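Local coordinates for KLLA0B12012p (Kluyveromyces lactis, PDB 6Y3P), which is the C-terminal ATP-grasp domain of Pby1, a direct partner of the mRNA decapping enzyme Dcp2, and probably binds ATP, at residues A284-D287 and R292-E295; L307-V312 and E393-K398; P350-T355 and E365-V370; C374-P377 and P383-H386. All blocks are in the same frame, centred on the assembly; numbering follows the deposited sequence.

Interaction 1: residues A284-D287 and R292-E295. With SO4 (sulfate ion), chain D.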
loop_
_atom_site.group_PDB
_atom_site.type_symbol
_atom_site.label_atom_id
_atom_site.label_comp_id
_atom_site.label_asym_id
_atom_site.label_seq_id
_atom_site.Cartn_x
_atom_site.Cartn_y
_atom_site.Cartn_z
ATOM N N ALA A 284 -13.671 10.849 10.006
ATOM C CA ALA A 284 -13.846 11.678 11.189
ATOM C C ALA A 284 -13.210 13.067 10.984
ATOM O O ALA A 284 -13.364 13.912 11.857
ATOM C CB ALA A 284 -13.227 10.986 12.410
ATOM N N LEU A 285 -12.463 13.296 9.870
ATOM C CA LEU A 285 -11.845 14.599 9.607
ATOM C C LEU A 285 -12.909 15.522 8.939
ATOM O O LEU A 285 -13.136 15.446 7.738
ATOM C CB LEU A 285 -10.579 14.435 8.760
ATOM C CG LEU A 285 -9.487 13.489 9.340
ATOM C CD1 LEU A 285 -8.437 13.152 8.276
ATOM C CD2 LEU A 285 -8.815 14.094 10.603
ATOM N N LYS A 286 -13.614 16.334 9.759
ATOM C CA LYS A 286 -14.713 17.163 9.280
ATOM C C LYS A 286 -14.257 18.428 8.577
ATOM O O LYS A 286 -15.056 19.035 7.864
ATOM C CB LYS A 286 -15.740 17.456 10.384
ATOM C CG LYS A 286 -16.337 16.206 11.051
ATOM C CD LYS A 286 -16.933 15.180 10.084
ATOM C CE LYS A 286 -17.465 13.973 10.822
ATOM N NZ LYS A 286 -17.690 12.818 9.908
ATOM N N ASP A 287 -12.964 18.796 8.702
ATOM C CA ASP A 287 -12.409 19.943 7.978
ATOM C C ASP A 287 -12.228 19.619 6.487
ATOM O O ASP A 287 -12.036 20.526 5.660
ATOM C CB ASP A 287 -11.155 20.481 8.650
ATOM C CG ASP A 287 -11.462 21.309 9.885
ATOM O OD1 ASP A 287 -12.629 21.789 10.025
ATOM O OD2 ASP A 287 -10.531 21.577 10.649
ATOM N N ARG A 292 -15.727 16.191 -0.722
ATOM C CA ARG A 292 -14.305 16.014 -0.977
ATOM C C ARG A 292 -13.862 14.665 -0.420
ATOM O O ARG A 292 -13.099 13.970 -1.071
ATOM C CB ARG A 292 -13.479 17.154 -0.389
ATOM C CG ARG A 292 -13.689 18.494 -1.077
ATOM C CD ARG A 292 -13.518 18.452 -2.588
ATOM N NE ARG A 292 -13.068 19.759 -3.054
ATOM C CZ ARG A 292 -12.418 19.985 -4.186
ATOM N NH1 ARG A 292 -12.170 18.993 -5.025
ATOM N NH2 ARG A 292 -11.986 21.203 -4.475
ATOM N N ARG A 293 -14.405 14.261 0.739
ATOM C CA ARG A 293 -14.135 12.935 1.307
ATOM C C ARG A 293 -14.625 11.830 0.348
ATOM O O ARG A 293 -13.916 10.848 0.148
ATOM C CB ARG A 293 -14.796 12.786 2.688
ATOM C CG ARG A 293 -13.913 13.305 3.805
ATOM C CD ARG A 293 -14.540 13.112 5.150
ATOM N NE ARG A 293 -15.221 14.345 5.524
ATOM C CZ ARG A 293 -16.494 14.429 5.865
ATOM N NH1 ARG A 293 -17.245 13.338 5.924
ATOM N NH2 ARG A 293 -17.031 15.598 6.140
ATOM N N GLU A 294 -15.800 12.037 -0.296
ATOM C CA GLU A 294 -16.382 11.091 -1.247
ATOM C C GLU A 294 -15.584 10.988 -2.549
ATOM O O GLU A 294 -15.405 9.881 -3.058
ATOM C CB GLU A 294 -17.864 11.404 -1.507
ATOM C CG GLU A 294 -18.706 10.159 -1.778
ATOM C CD GLU A 294 -18.510 8.941 -0.879
ATOM O OE1 GLU A 294 -18.771 9.042 0.345
ATOM O OE2 GLU A 294 -18.119 7.874 -1.412
ATOM N N GLU A 295 -15.056 12.119 -3.036
ATOM C CA GLU A 295 -14.216 12.219 -4.230
ATOM C C GLU A 295 -12.884 11.497 -3.964
ATOM O O GLU A 295 -12.349 10.847 -4.870
ATOM C CB GLU A 295 -13.942 13.693 -4.560
ATOM C CG GLU A 295 -15.012 14.382 -5.387
ATOM C CD GLU A 295 -14.957 15.903 -5.428
ATOM O OE1 GLU A 295 -13.869 16.476 -5.182
ATOM O OE2 GLU A 295 -16.007 16.523 -5.724
HETATM S S SO4 D . -20.642 14.422 7.863
HETATM O O1 SO4 D . -20.504 15.719 7.197
HETATM O O2 SO4 D . -21.969 13.863 7.581
HETATM O O3 SO4 D . -19.620 13.511 7.352
HETATM O O4 SO4 D . -20.472 14.598 9.313
#
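Lys286 and Arg293 come together over a bound sulfate, which probably comes from the crystallisation liquor. Their side chains cross obliquely: the lysine lays its CD over one face of the guanidinium, 4.0 Å from Arg293 NH2, while the sulfate sits at the guanidinium's edge. NH1 of Arg293 gives the sulfate its shortest bond, 2.8 Å to O3 with an N-H...O angle of 155°, and O3 lies near the guanidinium plane. O1 lies in that plane as well, beside NH2. The bend at chi3 (-96°) turns the arginine's flat end toward the ion after an extended start. Lys286 bends earlier, at chi2 (-53°), and this brings NZ round to the same oxygen, 3.3 Å from O3, with a weak second bond to O4. One anion oxygen is therefore gripped by two cationic groups: Lys286 NZ and Arg293 NH1 stand 4.0 Å apart and converge on O3, as expected of a small anion-binding spot. Neither group relies on the ion alone: Asp283 takes a salt bridge from Arg293 NH1 through its carboxylate and a hydrogen bond from Lys286 NZ through its backbone oxygen, and Arg293 NE bonds to Ile288 O. The contact thus ties the loop that follows strand 279-281 to the first turns of helix 290-313, while Leu285 turns its side chain onto Ala237 and Phe239 of strand 228-239.

Interaction 2: residues L307-V312 and E393-K398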
loop_
_atom_site.group_PDB
_atom_site.type_symbol
_atom_site.label_atom_id
_atom_site.label_comp_id
_atom_site.label_asym_id
_atom_site.label_seq_id
_atom_site.Cartn_x
_atom_site.Cartn_y
_atom_site.Cartn_z
ATOM N N LEU A 307 -4.992 -0.607 -10.675
ATOM C CA LEU A 307 -3.755 -1.286 -10.270
ATOM C C LEU A 307 -3.861 -2.786 -10.394
ATOM O O LEU A 307 -2.938 -3.423 -10.902
ATOM C CB LEU A 307 -3.277 -0.859 -8.869
ATOM C CG LEU A 307 -1.949 -1.458 -8.377
ATOM C CD1 LEU A 307 -0.826 -1.267 -9.420
ATOM C CD2 LEU A 307 -1.531 -0.840 -7.099
ATOM N N PHE A 308 -4.972 -3.359 -9.957
ATOM C CA PHE A 308 -5.148 -4.796 -10.084
ATOM C C PHE A 308 -5.305 -5.216 -11.557
ATOM O O PHE A 308 -4.781 -6.261 -11.936
ATOM C CB PHE A 308 -6.261 -5.312 -9.157
ATOM C CG PHE A 308 -5.678 -5.509 -7.773
ATOM C CD1 PHE A 308 -4.775 -6.540 -7.519
ATOM C CD2 PHE A 308 -5.945 -4.601 -6.754
ATOM C CE1 PHE A 308 -4.161 -6.663 -6.276
ATOM C CE2 PHE A 308 -5.330 -4.727 -5.506
ATOM C CZ PHE A 308 -4.442 -5.752 -5.276
ATOM N N LYS A 309 -5.898 -4.366 -12.404
ATOM C CA LYS A 309 -5.982 -4.655 -13.840
ATOM C C LYS A 309 -4.557 -4.621 -14.446
ATOM O O LYS A 309 -4.190 -5.522 -15.211
ATOM C CB LYS A 309 -6.909 -3.687 -14.564
ATOM C CG LYS A 309 -8.361 -3.892 -14.191
ATOM C CD LYS A 309 -9.308 -3.468 -15.304
ATOM C CE LYS A 309 -10.008 -2.169 -15.040
ATOM N NZ LYS A 309 -11.255 -2.075 -15.844
ATOM N N ALA A 310 -3.740 -3.636 -14.017
ATOM C CA ALA A 310 -2.339 -3.469 -14.431
ATOM C C ALA A 310 -1.521 -4.692 -14.068
ATOM O O ALA A 310 -0.922 -5.292 -14.951
ATOM C CB ALA A 310 -1.734 -2.230 -13.775
ATOM N N ALA A 311 -1.548 -5.072 -12.767
ATOM C CA ALA A 311 -0.833 -6.170 -12.113
ATOM C C ALA A 311 -1.061 -7.533 -12.736
ATOM O O ALA A 311 -0.116 -8.288 -12.925
ATOM C CB ALA A 311 -1.200 -6.212 -10.640
ATOM N N VAL A 312 -2.317 -7.846 -13.030
ATOM C CA VAL A 312 -2.764 -9.123 -13.574
ATOM C C VAL A 312 -2.422 -9.274 -15.057
ATOM O O VAL A 312 -2.009 -10.360 -15.469
ATOM C CB VAL A 312 -4.280 -9.275 -13.263
ATOM C CG1 VAL A 312 -5.014 -10.165 -14.240
ATOM C CG2 VAL A 312 -4.502 -9.735 -11.829
ATOM N N GLU A 393 -16.805 -3.947 -3.462
ATOM C CA GLU A 393 -16.179 -4.668 -4.561
ATOM C C GLU A 393 -15.892 -3.685 -5.691
ATOM O O GLU A 393 -16.835 -3.170 -6.297
ATOM C CB GLU A 393 -17.058 -5.800 -5.047
ATOM C CG GLU A 393 -16.266 -6.804 -5.856
ATOM C CD GLU A 393 -17.161 -7.689 -6.686
ATOM O OE1 GLU A 393 -17.439 -7.324 -7.849
ATOM O OE2 GLU A 393 -17.662 -8.694 -6.140
ATOM N N VAL A 394 -14.587 -3.428 -5.963
ATOM C CA VAL A 394 -14.131 -2.438 -6.945
ATOM C C VAL A 394 -13.642 -3.076 -8.247
ATOM O O VAL A 394 -13.494 -2.387 -9.259
ATOM C CB VAL A 394 -13.081 -1.463 -6.338
ATOM C CG1 VAL A 394 -13.652 -0.728 -5.140
ATOM C CG2 VAL A 394 -11.783 -2.188 -5.955
ATOM N N LEU A 395 -13.375 -4.379 -8.218
ATOM C CA LEU A 395 -12.953 -5.141 -9.396
ATOM C C LEU A 395 -13.315 -6.574 -9.212
ATOM O O LEU A 395 -13.172 -7.104 -8.108
ATOM C CB LEU A 395 -11.437 -5.026 -9.660
ATOM C CG LEU A 395 -10.920 -5.659 -10.968
ATOM C CD1 LEU A 395 -11.352 -4.842 -12.211
ATOM C CD2 LEU A 395 -9.412 -5.864 -10.932
ATOM N N LYS A 396 -13.765 -7.205 -10.299
ATOM C CA LYS A 396 -14.050 -8.628 -10.355
ATOM C C LYS A 396 -13.560 -9.156 -11.682
ATOM O O LYS A 396 -13.988 -8.667 -12.733
ATOM C CB LYS A 396 -15.544 -8.913 -10.170
ATOM C CG LYS A 396 -15.864 -10.381 -9.876
ATOM C CD LYS A 396 -17.161 -10.864 -10.570
ATOM C CE LYS A 396 -18.460 -10.350 -9.983
ATOM N NZ LYS A 396 -18.727 -10.880 -8.618
ATOM N N LEU A 397 -12.641 -10.127 -11.645
ATOM C CA LEU A 397 -12.152 -10.804 -12.847
ATOM C C LEU A 397 -12.618 -12.249 -12.827
ATOM O O LEU A 397 -12.545 -12.903 -11.778
ATOM C CB LEU A 397 -10.619 -10.767 -12.953
ATOM C CG LEU A 397 -9.948 -9.391 -13.027
ATOM C CD1 LEU A 397 -8.454 -9.538 -12.907
ATOM C CD2 LEU A 397 -10.283 -8.661 -14.323
ATOM N N LYS A 398 -13.081 -12.755 -13.988
ATOM C CA LYS A 398 -13.514 -14.145 -14.138
ATOM C C LYS A 398 -12.351 -14.967 -14.682
ATOM O O LYS A 398 -12.142 -14.976 -15.903
ATOM C CB LYS A 398 -14.753 -14.268 -15.060
ATOM C CG LYS A 398 -16.067 -13.970 -14.358
ATOM C CD LYS A 398 -17.080 -13.316 -15.291
ATOM C CE LYS A 398 -18.169 -12.571 -14.544
ATOM N NZ LYS A 398 -17.683 -11.290 -13.953
#
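Leu395 sets its two methyls against different residues of the helix: CD2 meets Phe308 CB at 3.7 Å, and CD1 meets Lys309 CG at the same 3.7 Å. Its first torsion makes this fork possible, since CG stands anti to the backbone N (chi1 -173°) and carries both branches across to the helix. Phe308 offers little more than its CB here; its ring leads away and meets Phe319 edge-to-face. Lys309 works as a hydrocarbon arm: its CG, CD and CE all lie along Leu395 CD1, the bend at chi3 (-105°) keeping CE within touch of that methyl (4.1 Å). Helix 290-313 here lies against strand 391-396, which pairs antiparallel with strand 228-239, so this is helix-on-sheet packing within the ATP-grasp domain. Leu395 and Leu397, two residues apart on the extended chain, both face the helix, while Lys396 between them makes a weak salt bridge back to Glu393. Lys309 also touches Tyr93 of helix 83-95, so with an alanine in its place Leu395 CD1 and Tyr93 would probably both lose the hydrocarbon that covers them. One helical turn beyond Phe308, Val312 and Leu397 reach toward each other tip to tip. Val312 holds CG1 roughly anti to its backbone N (chi1 154°), which presents that methyl to Leu397 CD1; the leucine methyl lies closer to Val312 CG1 (3.7 Å) than to Val312 CG2 (4.1 Å).

Interaction 3: residues P350-T355 and E365-V370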
loop_
_atom_site.group_PDB
_atom_site.type_symbol
_atom_site.label_atom_id
_atom_site.label_comp_id
_atom_site.label_asym_id
_atom_site.label_seq_id
_atom_site.Cartn_x
_atom_site.Cartn_y
_atom_site.Cartn_z
ATOM N N PRO A 350 0.362 -5.699 6.789
ATOM C CA PRO A 350 0.479 -4.440 7.541
ATOM C C PRO A 350 0.205 -4.600 9.034
ATOM O O PRO A 350 -0.490 -5.536 9.439
ATOM C CB PRO A 350 -0.599 -3.556 6.896
ATOM C CG PRO A 350 -1.626 -4.534 6.391
ATOM C CD PRO A 350 -0.815 -5.676 5.885
ATOM N N ASP A 351 0.760 -3.688 9.857
ATOM C CA ASP A 351 0.496 -3.728 11.291
ATOM C C ASP A 351 -0.880 -3.105 11.468
ATOM O O ASP A 351 -1.104 -1.963 11.074
ATOM C CB ASP A 351 1.583 -2.988 12.125
ATOM C CG ASP A 351 1.656 -3.353 13.617
ATOM O OD1 ASP A 351 1.077 -4.405 14.016
ATOM O OD2 ASP A 351 2.331 -2.622 14.375
ATOM N N PHE A 352 -1.824 -3.913 11.934
ATOM C CA PHE A 352 -3.196 -3.511 12.204
ATOM C C PHE A 352 -3.314 -2.924 13.621
ATOM O O PHE A 352 -4.352 -2.343 13.928
ATOM C CB PHE A 352 -4.158 -4.706 12.038
ATOM C CG PHE A 352 -4.240 -5.291 10.645
ATOM C CD1 PHE A 352 -5.045 -4.704 9.669
ATOM C CD2 PHE A 352 -3.542 -6.451 10.316
ATOM C CE1 PHE A 352 -5.119 -5.250 8.382
ATOM C CE2 PHE A 352 -3.603 -6.981 9.025
ATOM C CZ PHE A 352 -4.396 -6.385 8.071
ATOM N N LYS A 353 -2.264 -3.071 14.477
ATOM C CA LYS A 353 -2.292 -2.586 15.868
ATOM C C LYS A 353 -2.586 -1.069 16.016
ATOM O O LYS A 353 -1.890 -0.238 15.428
ATOM C CB LYS A 353 -1.020 -2.965 16.650
ATOM C CG LYS A 353 -1.270 -2.923 18.154
ATOM C CD LYS A 353 -0.021 -2.959 19.009
ATOM C CE LYS A 353 -0.133 -2.083 20.249
ATOM N NZ LYS A 353 -1.463 -2.144 20.935
ATOM N N GLN A 354 -3.642 -0.752 16.808
ATOM C CA GLN A 354 -4.136 0.602 17.122
ATOM C C GLN A 354 -4.469 0.738 18.623
ATOM O O GLN A 354 -4.405 -0.234 19.383
ATOM C CB GLN A 354 -5.416 0.973 16.299
ATOM C CG GLN A 354 -5.458 0.635 14.798
ATOM C CD GLN A 354 -4.384 1.276 13.938
ATOM O OE1 GLN A 354 -3.851 2.353 14.238
ATOM N NE2 GLN A 354 -4.061 0.617 12.823
ATOM N N THR A 355 -4.838 1.950 19.037
ATOM C CA THR A 355 -5.235 2.234 20.409
ATOM C C THR A 355 -6.562 2.983 20.362
ATOM O O THR A 355 -6.816 3.741 19.411
ATOM C CB THR A 355 -4.070 2.887 21.206
ATOM O OG1 THR A 355 -3.990 2.288 22.501
ATOM C CG2 THR A 355 -4.153 4.428 21.298
ATOM N N GLU A 365 -14.947 -4.474 12.378
ATOM C CA GLU A 365 -15.836 -4.461 11.226
ATOM C C GLU A 365 -15.082 -4.923 9.985
ATOM O O GLU A 365 -15.690 -5.511 9.091
ATOM C CB GLU A 365 -16.413 -3.050 11.034
ATOM C CG GLU A 365 -17.424 -2.969 9.904
ATOM C CD GLU A 365 -17.928 -1.593 9.531
ATOM O OE1 GLU A 365 -18.019 -0.723 10.427
ATOM O OE2 GLU A 365 -18.285 -1.406 8.346
ATOM N N LEU A 366 -13.756 -4.672 9.936
ATOM C CA LEU A 366 -12.932 -5.091 8.814
ATOM C C LEU A 366 -12.889 -6.616 8.735
ATOM O O LEU A 366 -13.176 -7.170 7.667
ATOM C CB LEU A 366 -11.506 -4.492 8.895
ATOM C CG LEU A 366 -10.375 -5.176 8.069
ATOM C CD1 LEU A 366 -10.605 -5.080 6.567
ATOM C CD2 LEU A 366 -9.026 -4.624 8.437
ATOM N N PHE A 367 -12.526 -7.283 9.858
ATOM C CA PHE A 367 -12.386 -8.743 9.924
ATOM C C PHE A 367 -13.730 -9.437 9.876
ATOM O O PHE A 367 -13.799 -10.523 9.332
ATOM C CB PHE A 367 -11.503 -9.195 11.091
ATOM C CG PHE A 367 -10.076 -8.788 10.821
ATOM C CD1 PHE A 367 -9.290 -9.499 9.918
ATOM C CD2 PHE A 367 -9.545 -7.631 11.386
ATOM C CE1 PHE A 367 -7.991 -9.081 9.614
ATOM C CE2 PHE A 367 -8.248 -7.203 11.067
ATOM C CZ PHE A 367 -7.471 -7.947 10.210
ATOM N N ASP A 368 -14.807 -8.753 10.283
ATOM C CA ASP A 368 -16.172 -9.242 10.152
ATOM C C ASP A 368 -16.527 -9.399 8.655
ATOM O O ASP A 368 -17.018 -10.447 8.251
ATOM C CB ASP A 368 -17.143 -8.270 10.834
ATOM C CG ASP A 368 -18.468 -8.927 11.125
ATOM O OD1 ASP A 368 -18.526 -9.756 12.075
ATOM O OD2 ASP A 368 -19.420 -8.718 10.332
ATOM N N ASP A 369 -16.200 -8.376 7.833
ATOM C CA ASP A 369 -16.446 -8.347 6.396
ATOM C C ASP A 369 -15.607 -9.344 5.647
ATOM O O ASP A 369 -16.127 -10.007 4.750
ATOM C CB ASP A 369 -16.218 -6.941 5.844
ATOM C CG ASP A 369 -17.185 -5.886 6.373
ATOM O OD1 ASP A 369 -18.309 -6.260 6.791
ATOM O OD2 ASP A 369 -16.821 -4.680 6.359
ATOM N N VAL A 370 -14.316 -9.479 6.027
ATOM C CA VAL A 370 -13.373 -10.398 5.394
ATOM C C VAL A 370 -13.868 -11.827 5.564
ATOM O O VAL A 370 -13.975 -12.558 4.586
ATOM C CB VAL A 370 -11.917 -10.196 5.916
ATOM C CG1 VAL A 370 -11.005 -11.349 5.491
ATOM C CG2 VAL A 370 -11.349 -8.861 5.439
#
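Phe352 and Phe367 share one first torsion, with CG anti to the carbonyl carbon and beside the backbone N (chi1 -63° and -69°), and from their two backbones this sends the rings to meet between loop and helix. The result is a T-shaped pair: the edge of Phe367 faces the flat side of Phe352, with planes at 76° and centroids 5.2 Å apart. The touching atom is Phe367 CZ, poised 3.9 Å above the Phe352 plane over its centre and almost equally far from several ring carbons. Leu366 comes in from the same helix, and its CD2 lies 4.0 Å from Phe352 CE1, the two side chains crossing at about a right angle. Its CG also rests over a face of Phe367, offset toward the rim, so it packs against both rings. Tyr220 of strand 215-224 meets the Phe352 ring too, and Ile20 touches both phenylalanines. Replacing Phe352 by an alanine would probably leave Leu366 CD2 facing a gap, and the Phe367 ring, without the face its edge points at, would probably be freer to turn. The loop before helix 357-375 is thus anchored back onto the helix it leads into. All three touching side chains are buried and apolar, so the join rests on dispersion, probably with a small electrostatic gain from the slightly positive edge of Phe367 over the electron-rich face of Phe352.

Interaction 4: residues C374-P377 and P383-H386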
loop_
_atom_site.group_PDB
_atom_site.type_symbol
_atom_site.label_atom_id
_atom_site.label_comp_id
_atom_site.label_asym_id
_atom_site.label_seq_id
_atom_site.Cartn_x
_atom_site.Cartn_y
_atom_site.Cartn_z
ATOM N N CYS A 374 -15.438 -13.063 2.121
ATOM C CA CYS A 374 -14.342 -13.767 1.449
ATOM C C CYS A 374 -14.120 -15.200 1.960
ATOM O O CYS A 374 -13.880 -16.110 1.152
ATOM C CB CYS A 374 -13.060 -12.939 1.530
ATOM S SG CYS A 374 -13.238 -11.217 0.975
ATOM N N VAL A 375 -14.165 -15.392 3.306
ATOM C CA VAL A 375 -13.889 -16.688 3.921
ATOM C C VAL A 375 -15.073 -17.635 3.768
ATOM O O VAL A 375 -14.844 -18.777 3.418
ATOM C CB VAL A 375 -13.382 -16.564 5.393
ATOM C CG1 VAL A 375 -13.167 -17.943 6.052
ATOM C CG2 VAL A 375 -12.104 -15.730 5.453
ATOM N N ARG A 376 -16.316 -17.199 4.048
ATOM C CA ARG A 376 -17.506 -18.069 3.933
ATOM C C ARG A 376 -17.575 -18.822 2.573
ATOM O O ARG A 376 -17.681 -20.050 2.606
ATOM C CB ARG A 376 -18.812 -17.285 4.203
ATOM C CG ARG A 376 -19.230 -17.185 5.669
ATOM C CD ARG A 376 -20.512 -16.366 5.816
ATOM N NE ARG A 376 -21.622 -16.951 5.054
ATOM C CZ ARG A 376 -22.499 -17.823 5.541
ATOM N NH1 ARG A 376 -22.434 -18.204 6.810
ATOM N NH2 ARG A 376 -23.455 -18.311 4.767
ATOM N N PRO A 377 -17.396 -18.142 1.393
ATOM C CA PRO A 377 -17.455 -18.851 0.101
ATOM C C PRO A 377 -16.412 -19.957 -0.154
ATOM O O PRO A 377 -16.667 -20.838 -0.977
ATOM C CB PRO A 377 -17.315 -17.716 -0.914
ATOM C CG PRO A 377 -17.829 -16.545 -0.228
ATOM C CD PRO A 377 -17.289 -16.689 1.153
ATOM N N PRO A 383 -21.802 -15.777 0.402
ATOM C CA PRO A 383 -21.280 -14.518 0.975
ATOM C C PRO A 383 -22.395 -13.671 1.613
ATOM O O PRO A 383 -23.396 -13.362 0.968
ATOM C CB PRO A 383 -20.617 -13.817 -0.220
ATOM C CG PRO A 383 -21.238 -14.426 -1.428
ATOM C CD PRO A 383 -21.626 -15.830 -1.066
ATOM N N LEU A 384 -22.249 -13.382 2.912
ATOM C CA LEU A 384 -23.202 -12.617 3.711
ATOM C C LEU A 384 -23.282 -11.161 3.230
ATOM O O LEU A 384 -22.291 -10.432 3.314
ATOM C CB LEU A 384 -22.774 -12.675 5.195
ATOM C CG LEU A 384 -23.845 -12.885 6.277
ATOM C CD1 LEU A 384 -24.732 -11.659 6.451
ATOM C CD2 LEU A 384 -24.635 -14.194 6.076
ATOM N N HIS A 385 -24.456 -10.748 2.708
ATOM C CA HIS A 385 -24.684 -9.388 2.209
ATOM C C HIS A 385 -25.568 -8.588 3.159
ATOM O O HIS A 385 -26.584 -9.093 3.649
ATOM C CB HIS A 385 -25.291 -9.400 0.781
ATOM C CG HIS A 385 -25.772 -8.060 0.283
ATOM N ND1 HIS A 385 -27.029 -7.566 0.617
ATOM C CD2 HIS A 385 -25.162 -7.168 -0.534
ATOM C CE1 HIS A 385 -27.127 -6.386 0.024
ATOM N NE2 HIS A 385 -26.037 -6.107 -0.689
ATOM N N HIS A 386 -25.186 -7.322 3.373
ATOM C CA HIS A 386 -25.922 -6.346 4.164
ATOM C C HIS A 386 -25.883 -4.997 3.438
ATOM O O HIS A 386 -24.846 -4.636 2.874
ATOM C CB HIS A 386 -25.388 -6.252 5.607
ATOM C CG HIS A 386 -26.339 -5.586 6.565
ATOM N ND1 HIS A 386 -25.889 -4.694 7.527
ATOM C CD2 HIS A 386 -27.690 -5.686 6.663
ATOM C CE1 HIS A 386 -26.968 -4.300 8.185
ATOM N NE2 HIS A 386 -28.076 -4.861 7.692
#
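Arg376 and Leu384 meet flat side to methyl: Leu384 CD2 sits 4.2 Å above the guanidinium plane, over its centre. Arg376 loses more surface to the contact than any other residue of the two segments, with Pro383 close behind. The arginine chain runs straight through chi2 and then bends at chi3 (59°), which lays the guanidinium beneath the leucine methyl. Hydrogen bonds hold the flat group in place around its rim. NE donates to Pro382 O, just before the 383-386 segment, and NH1 donates to His31 O. With NE and NH1 bonded at the rim, the face can pack against the leucine methyl. Pro383 makes the second half of the contact. Its ring lies against that of Pro377, where CG is the touching atom, 3.9 Å from Pro383 CB and 4.0 Å from Pro383 CD. The two rings meet at a slant, and the contact between them is purely van der Waals. Here the backbones are also at their nearest, the Pro377 and Pro383 CA atoms lying 5.8 Å apart, so the short connection between the segments doubles back on itself. The site lies on the surface at the C-terminal part of helix 357-375, from which the chain heads for strand 391-396; Leu384 has a backbone hydrogen bond to Ser372 of that helix, and Cys374 packs inward on strands 215-224 and 326-335.

In the fold
Two helices organise the four contacts. Interactions 1 and 2 use the start and the far end of helix 290-313, with centres about 26 Å apart. Interactions 3 and 4 follow one another along helix 357-375, centres about 17 Å apart, and are joined directly by a probable backbone hydrogen bond from Val375 N to Val370 O at 3.1 Å. Both fall within the chain between the two sides of interaction 2, whose strand 391-396 comes next after that helix. The sulfate belongs to interaction 1. The nearest atoms of interactions 1 and 3 are about 12 Å apart. Between interactions 1 and 4 the nearest atoms are about 15 Å apart.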